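Long-range contacts in Phikz039 (Pseudomonas phage phikz, PDB 3ZBQ), which is a phage-encoded member of the tubulin family (PhuZ), folded around a continuous beta sheet and carrying guanosine-5'-diphosphate in this structure: residues Val222-Ala233 and Gln275-Ile285; Asp29-Val37 and Asn44-Ile52. All coordinates share one frame; numbering follows the deposited sequence.

From the N terminus the chain runs through strand 7-12 into contact 2, where strand 30-34 pairs with strand 49-51 and closes a short loop of six residues between the two segments. Strand 49-51 is the outermost strand at this end of the sheet. The chain then builds the rest of the parallel half before contact 1 opens at strand 222-227, beside strand 163-168. Contact 1 closes a larger loop of 41 residues, with strands 239-246 and 260-265 inside it, and ends at the start of helix 284-304. The two loops follow in series, neither nesting nor crossing. The centres of contact 1 and contact 2 lie about 31 Å apart, on opposite sides of the chain's centre, joined through one common sheet.

Contact 1 of 2, residues Val222-Ala233 and Gln275-Ile285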
loop_
_atom_site.group_PDB
_atom_site.type_symbol
_atom_site.label_atom_id
_atom_site.label_comp_id
_atom_site.label_asym_id
_atom_site.label_seq_id
_atom_site.Cartn_x
_atom_site.Cartn_y
_atom_site.Cartn_z
ATOM N N VAL A 222 5.435 -3.596 9.507
ATOM C CA VAL A 222 6.512 -2.657 9.719
ATOM C C VAL A 222 6.408 -1.527 8.710
ATOM O O VAL A 222 5.741 -1.656 7.677
ATOM C CB VAL A 222 7.879 -3.357 9.633
ATOM C CG1 VAL A 222 8.042 -4.299 10.816
ATOM C CG2 VAL A 222 7.996 -4.115 8.311
ATOM N N GLN A 223 7.029 -0.398 9.027
ATOM C CA GLN A 223 6.917 0.768 8.160
ATOM C C GLN A 223 8.224 1.092 7.434
ATOM O O GLN A 223 9.307 1.074 8.032
ATOM C CB GLN A 223 6.425 1.974 8.968
ATOM C CG GLN A 223 6.134 3.198 8.135
ATOM C CD GLN A 223 5.230 4.173 8.853
ATOM O OE1 GLN A 223 4.660 3.847 9.897
ATOM N NE2 GLN A 223 5.102 5.371 8.311
ATOM N N LEU A 224 8.115 1.374 6.137
ATOM C CA LEU A 224 9.271 1.727 5.321
ATOM C C LEU A 224 9.342 3.227 5.117
ATOM O O LEU A 224 8.383 3.850 4.641
ATOM C CB LEU A 224 9.208 1.040 3.956
ATOM C CG LEU A 224 10.195 1.580 2.926
ATOM C CD1 LEU A 224 11.626 1.199 3.347
ATOM C CD2 LEU A 224 9.869 1.004 1.566
ATOM N N HIS A 225 10.479 3.798 5.493
ATOM C CA HIS A 225 10.725 5.220 5.320
ATOM C C HIS A 225 11.804 5.439 4.265
ATOM O O HIS A 225 12.952 5.008 4.437
ATOM C CB HIS A 225 11.173 5.847 6.646
ATOM C CG HIS A 225 10.267 5.543 7.800
ATOM N ND1 HIS A 225 9.251 6.395 8.194
ATOM C CD2 HIS A 225 10.225 4.488 8.648
ATOM C CE1 HIS A 225 8.623 5.871 9.233
ATOM N NE2 HIS A 225 9.197 4.716 9.530
ATOM N N VAL A 226 11.442 6.103 3.172
ATOM C CA VAL A 226 12.412 6.443 2.139
ATOM C C VAL A 226 13.020 7.803 2.456
ATOM O O VAL A 226 12.318 8.813 2.465
ATOM C CB VAL A 226 11.785 6.441 0.735
ATOM C CG1 VAL A 226 12.835 6.812 -0.319
ATOM C CG2 VAL A 226 11.192 5.074 0.419
ATOM N N CYS A 227 14.321 7.812 2.738
ATOM C CA CYS A 227 15.002 9.019 3.213
ATOM C C CYS A 227 16.039 9.475 2.198
ATOM O O CYS A 227 16.819 8.662 1.704
ATOM C CB CYS A 227 15.691 8.746 4.558
ATOM S SG CYS A 227 14.602 8.038 5.826
ATOM N N PHE A 228 16.071 10.773 1.905
ATOM C CA PHE A 228 16.933 11.275 0.829
ATOM C C PHE A 228 18.223 11.954 1.292
ATOM O O PHE A 228 18.998 12.462 0.471
ATOM C CB PHE A 228 16.140 12.158 -0.128
ATOM C CG PHE A 228 15.041 11.423 -0.830
ATOM C CD1 PHE A 228 15.321 10.615 -1.925
ATOM C CD2 PHE A 228 13.734 11.500 -0.371
ATOM C CE1 PHE A 228 14.314 9.918 -2.564
ATOM C CE2 PHE A 228 12.721 10.801 -1.004
ATOM C CZ PHE A 228 13.008 10.019 -2.108
ATOM N N ASP A 229 18.463 11.930 2.601
ATOM C CA ASP A 229 19.769 12.302 3.152
ATOM C C ASP A 229 20.043 11.601 4.491
ATOM O O ASP A 229 19.174 10.898 5.020
ATOM C CB ASP A 229 19.917 13.826 3.275
ATOM C CG ASP A 229 18.887 14.455 4.198
ATOM O OD1 ASP A 229 18.377 13.782 5.114
ATOM O OD2 ASP A 229 18.592 15.654 4.015
ATOM N N ARG A 230 21.245 11.794 5.034
ATOM C CA ARG A 230 21.636 11.122 6.270
ATOM C C ARG A 230 20.715 11.505 7.413
ATOM O O ARG A 230 20.288 10.655 8.204
ATOM C CB ARG A 230 23.085 11.472 6.645
ATOM C CG ARG A 230 23.652 10.619 7.779
ATOM C CD ARG A 230 24.969 11.194 8.332
ATOM N NE ARG A 230 24.749 12.431 9.087
ATOM C CZ ARG A 230 25.062 13.653 8.655
ATOM N NH1 ARG A 230 25.629 13.827 7.466
ATOM N NH2 ARG A 230 24.808 14.710 9.420
ATOM N N GLN A 231 20.406 12.793 7.488
ATOM C CA GLN A 231 19.633 13.338 8.589
ATOM C C GLN A 231 18.197 12.802 8.656
ATOM O O GLN A 231 17.652 12.617 9.747
ATOM C CB GLN A 231 19.656 14.871 8.535
ATOM C CG GLN A 231 21.071 15.469 8.604
ATOM C CD GLN A 231 21.752 15.630 7.237
ATOM O OE1 GLN A 231 21.378 14.988 6.254
ATOM N NE2 GLN A 231 22.761 16.496 7.181
ATOM N N GLU A 232 17.588 12.539 7.502
ATOM C CA GLU A 232 16.230 11.983 7.483
ATOM C C GLU A 232 16.231 10.544 7.990
ATOM O O GLU A 232 15.343 10.141 8.742
ATOM C CB GLU A 232 15.608 12.061 6.080
ATOM C CG GLU A 232 15.244 13.473 5.627
ATOM C CD GLU A 232 14.513 13.496 4.295
ATOM O OE1 GLU A 232 14.524 12.469 3.576
ATOM O OE2 GLU A 232 13.920 14.546 3.963
ATOM N N ALA A 233 17.240 9.775 7.595
ATOM C CA ALA A 233 17.356 8.403 8.077
ATOM C C ALA A 233 17.609 8.379 9.581
ATOM O O ALA A 233 17.072 7.537 10.295
ATOM C CB ALA A 233 18.451 7.661 7.344
ATOM N N GLN A 275 23.144 10.232 -1.279
ATOM C CA GLN A 275 22.760 8.969 -0.666
ATOM C C GLN A 275 21.243 8.823 -0.518
ATOM O O GLN A 275 20.511 9.818 -0.470
ATOM C CB GLN A 275 23.464 8.813 0.686
ATOM C CG GLN A 275 23.234 9.975 1.637
ATOM C CD GLN A 275 24.211 9.967 2.785
ATOM O OE1 GLN A 275 25.387 10.304 2.617
ATOM N NE2 GLN A 275 23.738 9.574 3.961
ATOM N N MET A 276 20.777 7.577 -0.481
ATOM C CA MET A 276 19.370 7.289 -0.210
ATOM C C MET A 276 19.300 6.161 0.801
ATOM O O MET A 276 20.101 5.227 0.744
ATOM C CB MET A 276 18.628 6.857 -1.477
ATOM C CG MET A 276 18.300 7.962 -2.455
ATOM S SD MET A 276 17.086 7.393 -3.672
ATOM C CE MET A 276 17.955 6.032 -4.436
ATOM N N HIS A 277 18.341 6.240 1.715
ATOM C CA HIS A 277 18.194 5.222 2.743
ATOM C C HIS A 277 16.778 4.700 2.778
ATOM O O HIS A 277 15.813 5.457 2.676
ATOM C CB HIS A 277 18.570 5.777 4.115
ATOM C CG HIS A 277 19.925 6.406 4.147
ATOM N ND1 HIS A 277 21.083 5.662 4.218
ATOM C CD2 HIS A 277 20.308 7.702 4.069
ATOM C CE1 HIS A 277 22.124 6.477 4.203
ATOM N NE2 HIS A 277 21.680 7.719 4.119
ATOM N N PHE A 278 16.659 3.390 2.929
ATOM C CA PHE A 278 15.356 2.765 2.937
ATOM C C PHE A 278 15.246 2.097 4.288
ATOM O O PHE A 278 15.801 1.025 4.504
ATOM C CB PHE A 278 15.263 1.787 1.769
ATOM C CG PHE A 278 15.425 2.456 0.427
ATOM C CD1 PHE A 278 16.693 2.756 -0.069
ATOM C CD2 PHE A 278 14.310 2.818 -0.323
ATOM C CE1 PHE A 278 16.850 3.394 -1.306
ATOM C CE2 PHE A 278 14.462 3.463 -1.559
ATOM C CZ PHE A 278 15.728 3.747 -2.045
ATOM N N VAL A 279 14.569 2.774 5.211
ATOM C CA VAL A 279 14.650 2.415 6.622
ATOM C C VAL A 279 13.365 1.771 7.084
ATOM O O VAL A 279 12.310 2.392 7.017
ATOM C CB VAL A 279 14.919 3.651 7.509
ATOM C CG1 VAL A 279 15.161 3.214 8.956
ATOM C CG2 VAL A 279 16.121 4.424 6.991
ATOM N N ILE A 280 13.462 0.533 7.559
ATOM C CA ILE A 280 12.302 -0.191 8.073
ATOM C C ILE A 280 12.300 -0.143 9.603
ATOM O O ILE A 280 13.282 -0.505 10.239
ATOM C CB ILE A 280 12.301 -1.669 7.603
ATOM C CG1 ILE A 280 12.193 -1.750 6.077
ATOM C CG2 ILE A 280 11.153 -2.447 8.225
ATOM C CD1 ILE A 280 12.337 -3.165 5.520
ATOM N N ASN A 281 11.206 0.331 10.192
ATOM C CA ASN A 281 11.027 0.230 11.644
ATOM C C ASN A 281 9.629 -0.285 11.980
ATOM O O ASN A 281 8.810 -0.481 11.090
ATOM C CB ASN A 281 11.330 1.566 12.352
ATOM C CG ASN A 281 10.189 2.582 12.241
ATOM O OD1 ASN A 281 9.306 2.467 11.384
ATOM N ND2 ASN A 281 10.222 3.600 13.102
ATOM N N GLY A 282 9.355 -0.515 13.255
ATOM C CA GLY A 282 8.050 -1.019 13.636
ATOM C C GLY A 282 7.248 0.017 14.379
ATOM O O GLY A 282 6.010 0.053 14.290
ATOM N N LEU A 283 7.947 0.885 15.102
ATOM C CA LEU A 283 7.291 1.817 16.020
ATOM C C LEU A 283 6.320 2.771 15.331
ATOM O O LEU A 283 5.270 3.104 15.879
ATOM C CB LEU A 283 8.334 2.626 16.785
ATOM C CG LEU A 283 7.820 3.411 17.988
ATOM C CD1 LEU A 283 7.193 2.460 19.002
ATOM C CD2 LEU A 283 8.954 4.211 18.623
ATOM N N SER A 284 6.678 3.216 14.133
ATOM C CA SER A 284 5.921 4.251 13.444
ATOM C C SER A 284 4.501 3.801 13.113
ATOM O O SER A 284 3.609 4.638 12.944
ATOM C CB SER A 284 6.652 4.687 12.173
ATOM O OG SER A 284 7.861 5.354 12.495
ATOM N N ILE A 285 4.289 2.487 13.024
ATOM C CA ILE A 285 2.943 1.948 12.777
ATOM C C ILE A 285 1.951 2.411 13.854
ATOM O O ILE A 285 0.768 2.677 13.566
ATOM C CB ILE A 285 2.951 0.398 12.703
ATOM C CG1 ILE A 285 3.701 -0.077 11.459
ATOM C CG2 ILE A 285 1.538 -0.171 12.711
ATOM C CD1 ILE A 285 3.206 0.566 10.173
HETATM O O HOH W 1 21.674 12.654 -0.111
#
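Gln223 N donates to Asn281 O at 2.7 Å, the shortest direct hydrogen bond between the two segments and a nearly straight one (166° at the hydrogen). Asn281 N returns a bond to Gln223 O, and the same exchange recurs at His225 with Val279 and at Cys227 with His277. Strands 222-227 and 275-281 are thus antiparallel neighbours in the sheet of the tubulin-like C-terminal domain.

On the face that carries His225, the ring donates through NE2 to Asn281 OD1 (2.9 Å). The oxygen lies in the imidazole plane, yet the nitrogen stands 53° out of the amide plane and so misses the lone pairs. With Asn281 CG set between its backbone N and carbonyl carbon (chi1 78°), the amide also turns ND2 to Ser284 OG, 3.0 Å away and in the amide plane; ND2 bonds Leu237 O as well.

The opposite face is greasy. Val222 CG2 meets Ile280 CG2 at 3.6 Å, Leu224 CD1 packs on Phe278, and helix 175-192 covers Phe278. At the far end Met276 SD lies 3.9 Å from Phe228 CE1, an oblique Met-aromatic contact.

Back on the face of His225 and His277, Ala233 CB rests 3.7 Å from His277 CG. Gln275 NE2 donates to His277 NE2 at 2.8 Å, in the ring plane, while His277 ND1 is hydrogen-bonded to Ser244 OG. Accepting at NE2 is consistent with a neutral His277 protonated on ND1.

Contact 2 of 2, residues Asp29-Val37 and Asn44-Ile52; sequences DVCYIDTSV and NTDDNTIII
Tyr32 and Thr49 begin a short parallel strand pair at the edge of the nucleotide-binding sheet of this tubulin-like fold; 30-34 is the inner strand and 49-51 the outermost. The tight part is the backbone seam and the side chains flanking it: Tyr32 N bonds Asn48 O, Ile50 N bonds Tyr32 O, Asp34 N bonds Ile50 O, and Ile52 N reaches Asp34 O at 2.7 Å. Beside it, on one face, Ile33 CG2 touches Ile52 CD1, and helix 85-91 covers Ile33, Ile50 and Ile52.

On the other face the Tyr32 ring, its CG beside the backbone N (chi1 -65°), is swung alongside Asn48. Asn44 ND2 comes down over one ring face, 3.1 Å from Tyr32 CG, with the amide and ring planes 68° apart. A bond from ND2 to Thr49 OG1 holds the amide there, and Asn44 OD1 accepts from the backbone N of His41. Farther along this face, Asp34 CB meets Ile51 CD1, and the Asp34 side chain lies about 4 Å from the bound GDP.

The margins are looser. The exposed Val37 sets CG1 3.8 Å from Ile51 CG2, and at each end a water bridges the two segments, one joining Val30 O to Asn48 ND2, the other Thr35 O to Ile52 O. In the turn before strand 49-51, Asn48 OD1 is gripped from opposite faces of its amide plane, by Thr45 N at 2.7 Å and Thr49 OG1 at 2.8 Å.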
loop_
_atom_site.group_PDB
_atom_site.type_symbol
_atom_site.label_atom_id
_atom_site.label_comp_id
_atom_site.label_asym_id
_atom_site.label_seq_id
_atom_site.Cartn_x
_atom_site.Cartn_y
_atom_site.Cartn_z
ATOM N N ASP A 29 7.810 -2.989 -16.224
ATOM C CA ASP A 29 7.159 -4.192 -15.704
ATOM C C ASP A 29 6.097 -3.873 -14.671
ATOM O O ASP A 29 6.224 -4.212 -13.493
ATOM C CB ASP A 29 8.206 -5.142 -15.119
ATOM C CG ASP A 29 9.222 -5.582 -16.157
ATOM O OD1 ASP A 29 8.801 -5.888 -17.291
ATOM O OD2 ASP A 29 10.428 -5.609 -15.844
ATOM N N VAL A 30 5.035 -3.222 -15.127
ATOM C CA VAL A 30 3.947 -2.845 -14.252
ATOM C C VAL A 30 2.661 -3.517 -14.724
ATOM O O VAL A 30 2.522 -3.890 -15.899
ATOM C CB VAL A 30 3.731 -1.310 -14.237
ATOM C CG1 VAL A 30 5.008 -0.570 -13.870
ATOM C CG2 VAL A 30 3.221 -0.832 -15.583
ATOM N N CYS A 31 1.718 -3.671 -13.805
ATOM C CA CYS A 31 0.435 -4.252 -14.155
ATOM C C CYS A 31 -0.651 -3.657 -13.290
ATOM O O CYS A 31 -0.368 -3.044 -12.245
ATOM C CB CYS A 31 0.464 -5.781 -14.059
ATOM S SG CYS A 31 0.733 -6.446 -12.400
ATOM N N TYR A 32 -1.893 -3.828 -13.736
ATOM C CA TYR A 32 -3.035 -3.149 -13.143
ATOM C C TYR A 32 -4.168 -4.125 -12.879
ATOM O O TYR A 32 -4.534 -4.911 -13.753
ATOM C CB TYR A 32 -3.572 -2.097 -14.101
ATOM C CG TYR A 32 -2.648 -0.949 -14.410
ATOM C CD1 TYR A 32 -1.695 -1.047 -15.422
ATOM C CD2 TYR A 32 -2.767 0.255 -13.731
ATOM C CE1 TYR A 32 -0.868 0.024 -15.730
ATOM C CE2 TYR A 32 -1.937 1.326 -14.026
ATOM C CZ TYR A 32 -0.998 1.202 -15.025
ATOM O OH TYR A 32 -0.186 2.268 -15.324
ATOM N N ILE A 33 -4.728 -4.066 -11.675
ATOM C CA ILE A 33 -5.827 -4.943 -11.295
ATOM C C ILE A 33 -6.914 -4.119 -10.620
ATOM O O ILE A 33 -6.652 -3.390 -9.664
ATOM C CB ILE A 33 -5.375 -6.066 -10.324
ATOM C CG1 ILE A 33 -4.097 -6.756 -10.817
ATOM C CG2 ILE A 33 -6.486 -7.095 -10.135
ATOM C CD1 ILE A 33 -2.840 -6.101 -10.326
ATOM N N ASP A 34 -8.140 -4.235 -11.114
ATOM C CA ASP A 34 -9.247 -3.463 -10.557
ATOM C C ASP A 34 -10.553 -4.209 -10.760
ATOM O O ASP A 34 -10.584 -5.288 -11.365
ATOM C CB ASP A 34 -9.327 -2.095 -11.236
ATOM C CG ASP A 34 -10.028 -1.045 -10.386
ATOM O OD1 ASP A 34 -10.680 -1.402 -9.373
ATOM O OD2 ASP A 34 -9.917 0.150 -10.738
ATOM N N THR A 35 -11.628 -3.625 -10.249
ATOM C CA THR A 35 -12.982 -4.158 -10.420
ATOM C C THR A 35 -13.811 -3.191 -11.258
ATOM O O THR A 35 -15.045 -3.212 -11.234
ATOM C CB THR A 35 -13.670 -4.343 -9.062
ATOM O OG1 THR A 35 -13.699 -3.077 -8.394
ATOM C CG2 THR A 35 -12.890 -5.345 -8.193
ATOM N N SER A 36 -13.128 -2.338 -12.009
ATOM C CA SER A 36 -13.785 -1.224 -12.686
ATOM C C SER A 36 -13.098 -0.926 -14.016
ATOM O O SER A 36 -11.870 -0.845 -14.070
ATOM C CB SER A 36 -13.739 0.006 -11.776
ATOM O OG SER A 36 -13.929 1.214 -12.492
ATOM N N VAL A 37 -13.880 -0.785 -15.088
ATOM C CA VAL A 37 -13.310 -0.410 -16.388
ATOM C C VAL A 37 -13.158 1.102 -16.494
ATOM O O VAL A 37 -12.377 1.601 -17.298
ATOM C CB VAL A 37 -14.132 -0.951 -17.579
ATOM C CG1 VAL A 37 -14.243 -2.453 -17.490
ATOM C CG2 VAL A 37 -15.522 -0.323 -17.607
ATOM N N ASN A 44 -3.371 1.704 -19.869
ATOM C CA ASN A 44 -3.893 0.367 -19.616
ATOM C C ASN A 44 -4.067 -0.372 -20.928
ATOM O O ASN A 44 -4.756 0.107 -21.827
ATOM C CB ASN A 44 -5.231 0.418 -18.886
ATOM C CG ASN A 44 -5.102 0.927 -17.472
ATOM O OD1 ASN A 44 -5.438 2.077 -17.182
ATOM N ND2 ASN A 44 -4.603 0.074 -16.577
ATOM N N THR A 45 -3.437 -1.537 -21.036
ATOM C CA THR A 45 -3.561 -2.366 -22.231
ATOM C C THR A 45 -4.200 -3.706 -21.880
ATOM O O THR A 45 -4.389 -4.022 -20.702
ATOM C CB THR A 45 -2.193 -2.622 -22.886
ATOM O OG1 THR A 45 -1.418 -3.499 -22.058
ATOM C CG2 THR A 45 -1.441 -1.310 -23.096
ATOM N N ASP A 46 -4.533 -4.492 -22.900
ATOM C CA ASP A 46 -5.065 -5.830 -22.675
ATOM C C ASP A 46 -3.991 -6.714 -22.048
ATOM O O ASP A 46 -4.301 -7.683 -21.355
ATOM C CB ASP A 46 -5.552 -6.460 -23.987
ATOM C CG ASP A 46 -6.629 -5.638 -24.671
ATOM O OD1 ASP A 46 -7.328 -4.873 -23.975
ATOM O OD2 ASP A 46 -6.775 -5.761 -25.908
ATOM N N ASP A 47 -2.727 -6.371 -22.293
ATOM C CA ASP A 47 -1.607 -7.166 -21.799
ATOM C C ASP A 47 -1.218 -6.883 -20.348
ATOM O O ASP A 47 -0.685 -7.762 -19.673
ATOM C CB ASP A 47 -0.386 -7.000 -22.709
ATOM C CG ASP A 47 -0.607 -7.595 -24.086
ATOM O OD1 ASP A 47 -1.425 -8.537 -24.196
ATOM O OD2 ASP A 47 0.027 -7.120 -25.053
ATOM N N ASN A 48 -1.490 -5.674 -19.862
ATOM C CA ASN A 48 -1.027 -5.299 -18.525
ATOM C C ASN A 48 -2.132 -5.065 -17.491
ATOM O O ASN A 48 -1.862 -4.641 -16.367
ATOM C CB ASN A 48 -0.084 -4.083 -18.592
ATOM C CG ASN A 48 -0.798 -2.791 -18.968
ATOM O OD1 ASN A 48 -2.025 -2.747 -19.121
ATOM N ND2 ASN A 48 -0.027 -1.727 -19.112
ATOM N N THR A 49 -3.374 -5.348 -17.865
ATOM C CA THR A 49 -4.506 -5.018 -17.006
ATOM C C THR A 49 -5.454 -6.195 -16.870
ATOM O O THR A 49 -5.766 -6.864 -17.860
ATOM C CB THR A 49 -5.279 -3.813 -17.575
ATOM O OG1 THR A 49 -4.402 -2.679 -17.646
ATOM C CG2 THR A 49 -6.506 -3.464 -16.705
ATOM N N ILE A 50 -5.882 -6.460 -15.640
ATOM C CA ILE A 50 -6.938 -7.433 -15.372
ATOM C C ILE A 50 -8.066 -6.717 -14.647
ATOM O O ILE A 50 -7.859 -6.145 -13.574
ATOM C CB ILE A 50 -6.450 -8.607 -14.491
ATOM C CG1 ILE A 50 -5.513 -9.513 -15.275
ATOM C CG2 ILE A 50 -7.638 -9.428 -13.997
ATOM C CD1 ILE A 50 -4.876 -10.601 -14.418
ATOM N N ILE A 51 -9.251 -6.736 -15.248
ATOM C CA ILE A 51 -10.449 -6.175 -14.625
ATOM C C ILE A 51 -11.340 -7.320 -14.144
ATOM O O ILE A 51 -11.720 -8.190 -14.926
ATOM C CB ILE A 51 -11.217 -5.272 -15.599
ATOM C CG1 ILE A 51 -10.306 -4.154 -16.108
ATOM C CG2 ILE A 51 -12.464 -4.677 -14.924
ATOM C CD1 ILE A 51 -9.682 -3.317 -14.992
ATOM N N ILE A 52 -11.644 -7.339 -12.849
ATOM C CA ILE A 52 -12.425 -8.425 -12.267
ATOM C C ILE A 52 -13.893 -8.041 -12.301
ATOM O O ILE A 52 -14.319 -7.124 -11.593
ATOM C CB ILE A 52 -12.002 -8.701 -10.823
ATOM C CG1 ILE A 52 -10.506 -9.051 -10.775
ATOM C CG2 ILE A 52 -12.811 -9.843 -10.225
ATOM C CD1 ILE A 52 -9.973 -9.196 -9.361
HETATM O O HOH W 2 2.920 -2.456 -18.715
HETATM O O HOH W 3 -16.573 -5.472 -10.679
#